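Local coordinates for protein hydrogenase maturation factor (Thermoanaerobacter tengcongensis, PDB 3VTH) that probably uses carbamoyl phosphate and ATP to carbamoylate the C-terminal cysteine of HypE during maturation of [NiFe]-hydrogenases, at residues F408-F413 with I427-N432. Sequence-based numbering, arbitrary orientation.
Sequences FYKNTF and IGDLDN. With AP2 (phosphomethylphosphonic acid adenosyl ester), chain H.
Phe408 O accepts a hydrogen bond from Leu430 N at 3.0 Å, joining the start of a type II beta turn, Phe408 to Asn411, to 427-432 just before helix 433-449 in the Kae1-like domain; the turn lies beside the nucleotide analogue AP2. The CA of Asp429 adds a CA-H...O contact to the same oxygen. With CG anti to the backbone N (chi1 155°), the Phe408 ring reaches along 427-432, its edge against Leu430 O and its CE2 3.5 Å from Asp431 OD2. Asp429 OD1 lies at the edge of the Tyr409 ring, near CD1, the carboxylate plane turned 84° from that of the ring; at the same ring's CD2, AP2 O3B comes within 3.1 Å, near the ring plane. Asp734, a ligand of the iron ion, touches the same tyrosine side chain. At Lys410 the backbone N donates to Asp429 OD1 at 2.8 Å, a nearly straight bond (164° at the hydrogen), and a water links this oxygen to Lys410 NZ, so OD1 takes two hydrogen bonds. An alanine in place of Asp429 would probably leave the turn's Lys410 N-H without its acceptor and the water without its link to 427-432. Ile427 and Gly428 both face Asn411, a classic beta bulge: Asn411 N donates to Gly428 O from above the carbonyl plane, and Asn411 O accepts a bond from Ile427 N. Asn411 CB packs 3.7 Å from Leu430 CG, with Tyr439 of helix 433-449 touching both side chains. Thr412 turns its OG1 elsewhere, to Gly735 and Ser738. Phe413, already edge-to-face with Tyr446, closes the contact where its CE2 meets Ile427 CD1 at 4.1 Å.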
loop_
_atom_site.group_PDB
_atom_site.type_symbol
_atom_site.label_atom_id
_atom_site.label_comp_id
_atom_site.label_asym_id
_atom_site.label_seq_id
_atom_site.Cartn_x
_atom_site.Cartn_y
_atom_site.Cartn_z
ATOM N N PHE A 408 -4.364 -13.714 -3.907
ATOM C CA PHE A 408 -4.960 -13.474 -5.217
ATOM C C PHE A 408 -5.317 -11.982 -5.370
ATOM O O PHE A 408 -4.723 -11.293 -6.202
ATOM C CB PHE A 408 -6.169 -14.419 -5.443
ATOM C CG PHE A 408 -7.198 -13.904 -6.439
ATOM C CD1 PHE A 408 -8.541 -13.849 -6.087
ATOM C CD2 PHE A 408 -6.827 -13.463 -7.705
ATOM C CE1 PHE A 408 -9.512 -13.376 -6.989
ATOM C CE2 PHE A 408 -7.778 -12.986 -8.604
ATOM C CZ PHE A 408 -9.130 -12.946 -8.248
ATOM N N TYR A 409 -6.265 -11.490 -4.577
ATOM C CA TYR A 409 -6.626 -10.072 -4.630
ATOM C C TYR A 409 -5.490 -9.205 -4.129
ATOM O O TYR A 409 -4.816 -9.564 -3.151
ATOM C CB TYR A 409 -7.837 -9.775 -3.747
ATOM C CG TYR A 409 -9.124 -10.406 -4.215
ATOM C CD1 TYR A 409 -9.804 -9.908 -5.329
ATOM C CD2 TYR A 409 -9.669 -11.496 -3.534
ATOM C CE1 TYR A 409 -11.014 -10.485 -5.764
ATOM C CE2 TYR A 409 -10.880 -12.079 -3.950
ATOM C CZ TYR A 409 -11.540 -11.566 -5.063
ATOM O OH TYR A 409 -12.721 -12.145 -5.470
ATOM N N LYS A 410 -5.294 -8.061 -4.779
ATOM C CA LYS A 410 -4.393 -7.035 -4.268
ATOM C C LYS A 410 -3.016 -7.625 -3.943
ATOM O O LYS A 410 -2.407 -7.325 -2.908
ATOM C CB LYS A 410 -5.001 -6.394 -3.012
ATOM C CG LYS A 410 -6.325 -5.613 -3.256
ATOM C CD LYS A 410 -6.938 -5.210 -1.905
ATOM C CE LYS A 410 -8.190 -4.308 -2.028
ATOM N NZ LYS A 410 -9.313 -4.908 -2.850
ATOM N N ASN A 411 -2.534 -8.483 -4.824
ATOM C CA ASN A 411 -1.353 -9.261 -4.487
ATOM C C ASN A 411 -0.114 -8.419 -4.157
ATOM O O ASN A 411 0.151 -7.409 -4.807
ATOM C CB ASN A 411 -1.051 -10.264 -5.593
ATOM C CG ASN A 411 0.251 -11.029 -5.339
ATOM O OD1 ASN A 411 0.249 -12.161 -4.832
ATOM N ND2 ASN A 411 1.354 -10.402 -5.663
ATOM N N THR A 412 0.623 -8.847 -3.125
ATOM C CA THR A 412 2.023 -8.509 -2.979
ATOM C C THR A 412 2.736 -9.829 -2.670
ATOM O O THR A 412 2.105 -10.789 -2.213
ATOM C CB THR A 412 2.278 -7.553 -1.794
ATOM O OG1 THR A 412 1.778 -8.157 -0.594
ATOM C CG2 THR A 412 1.604 -6.172 -2.022
ATOM N N PHE A 413 4.044 -9.850 -2.908
ATOM C CA PHE A 413 4.908 -10.918 -2.432
ATOM C C PHE A 413 5.875 -10.318 -1.418
ATOM O O PHE A 413 5.991 -9.099 -1.326
ATOM C CB PHE A 413 5.653 -11.590 -3.604
ATOM C CG PHE A 413 6.524 -10.649 -4.399
ATOM C CD1 PHE A 413 7.812 -10.341 -3.970
ATOM C CD2 PHE A 413 6.057 -10.083 -5.587
ATOM C CE1 PHE A 413 8.645 -9.465 -4.717
ATOM C CE2 PHE A 413 6.874 -9.213 -6.344
ATOM C CZ PHE A 413 8.162 -8.907 -5.912
ATOM N N ILE A 427 0.974 -5.253 -6.500
ATOM C CA ILE A 427 1.090 -5.844 -7.826
ATOM C C ILE A 427 -0.286 -5.818 -8.517
ATOM O O ILE A 427 -0.385 -5.408 -9.672
ATOM C CB ILE A 427 1.642 -7.303 -7.762
ATOM C CG1 ILE A 427 3.041 -7.329 -7.091
ATOM C CG2 ILE A 427 1.621 -7.990 -9.144
ATOM C CD1 ILE A 427 4.142 -6.563 -7.868
ATOM N N GLY A 428 -1.323 -6.241 -7.803
ATOM C CA GLY A 428 -2.705 -6.194 -8.329
ATOM C C GLY A 428 -3.372 -7.560 -8.202
ATOM O O GLY A 428 -2.767 -8.501 -7.707
ATOM N N ASP A 429 -4.618 -7.667 -8.648
ATOM C CA ASP A 429 -5.347 -8.938 -8.622
ATOM C C ASP A 429 -4.675 -9.908 -9.595
ATOM O O ASP A 429 -4.570 -9.609 -10.775
ATOM C CB ASP A 429 -6.821 -8.709 -9.029
ATOM C CG ASP A 429 -7.592 -7.868 -8.013
ATOM O OD1 ASP A 429 -7.069 -7.551 -6.909
ATOM O OD2 ASP A 429 -8.755 -7.522 -8.312
ATOM N N LEU A 430 -4.200 -11.056 -9.106
ATOM C CA LEU A 430 -3.533 -12.021 -9.983
ATOM C C LEU A 430 -4.554 -12.865 -10.718
ATOM O O LEU A 430 -4.718 -14.038 -10.424
ATOM C CB LEU A 430 -2.583 -12.930 -9.207
ATOM C CG LEU A 430 -1.308 -12.295 -8.692
ATOM C CD1 LEU A 430 -0.275 -13.387 -8.406
ATOM C CD2 LEU A 430 -0.759 -11.306 -9.728
ATOM N N ASP A 431 -5.190 -12.254 -11.703
ATOM C CA ASP A 431 -6.469 -12.690 -12.246
ATOM C C ASP A 431 -6.323 -13.039 -13.721
ATOM O O ASP A 431 -7.224 -13.604 -14.327
ATOM C CB ASP A 431 -7.438 -11.511 -12.120
ATOM C CG ASP A 431 -8.881 -11.936 -11.990
ATOM O OD1 ASP A 431 -9.754 -11.031 -12.029
ATOM O OD2 ASP A 431 -9.161 -13.151 -11.856
ATOM N N ASN A 432 -5.185 -12.683 -14.301
ATOM C CA ASN A 432 -4.973 -12.860 -15.731
ATOM C C ASN A 432 -3.492 -12.943 -16.044
ATOM O O ASN A 432 -2.644 -12.669 -15.181
ATOM C CB ASN A 432 -5.618 -11.704 -16.508
ATOM C CG ASN A 432 -5.161 -10.340 -16.001
ATOM O OD1 ASN A 432 -5.785 -9.753 -15.124
ATOM N ND2 ASN A 432 -4.057 -9.852 -16.533
HETATM P PB AP2 H . -10.362 -12.060 0.572
HETATM O O1B AP2 H . -11.772 -11.767 1.020
HETATM O O2B AP2 H . -9.430 -12.602 1.611
HETATM O O3B AP2 H . -10.330 -12.785 -0.750
HETATM C C3A AP2 H . -9.733 -10.408 0.171
HETATM P PA AP2 H . -9.535 -9.292 1.590
HETATM O O1A AP2 H . -8.777 -8.142 0.942
HETATM O O2A AP2 H . -9.002 -9.913 2.858
HETATM O "O5'" AP2 H . -11.042 -8.825 1.953
HETATM C "C5'" AP2 H . -11.711 -7.978 1.025
HETATM C "C4'" AP2 H . -13.168 -8.021 1.424
HETATM O "O4'" AP2 H . -13.359 -7.265 2.621
HETATM C "C3'" AP2 H . -14.073 -7.371 0.397
HETATM O "O3'" AP2 H . -14.319 -8.257 -0.699
HETATM C "C2'" AP2 H . -15.292 -7.093 1.254
HETATM O "O2'" AP2 H . -16.041 -8.312 1.316
HETATM C "C1'" AP2 H . -14.693 -6.740 2.623
HETATM N N9 AP2 H . -14.729 -5.254 2.747
HETATM C C8 AP2 H . -14.062 -4.342 1.997
HETATM N N7 AP2 H . -14.377 -3.068 2.357
HETATM C C5 AP2 H . -15.266 -3.149 3.365
HETATM C C6 AP2 H . -16.015 -2.185 4.210
HETATM N N6 AP2 H . -15.864 -0.845 4.056
HETATM N N1 AP2 H . -16.863 -2.699 5.144
HETATM C C2 AP2 H . -17.017 -4.027 5.335
HETATM N N3 AP2 H . -16.377 -4.955 4.592
HETATM C C4 AP2 H . -15.506 -4.582 3.613
HETATM O O HOH W 1 -9.108 -6.164 -5.295
#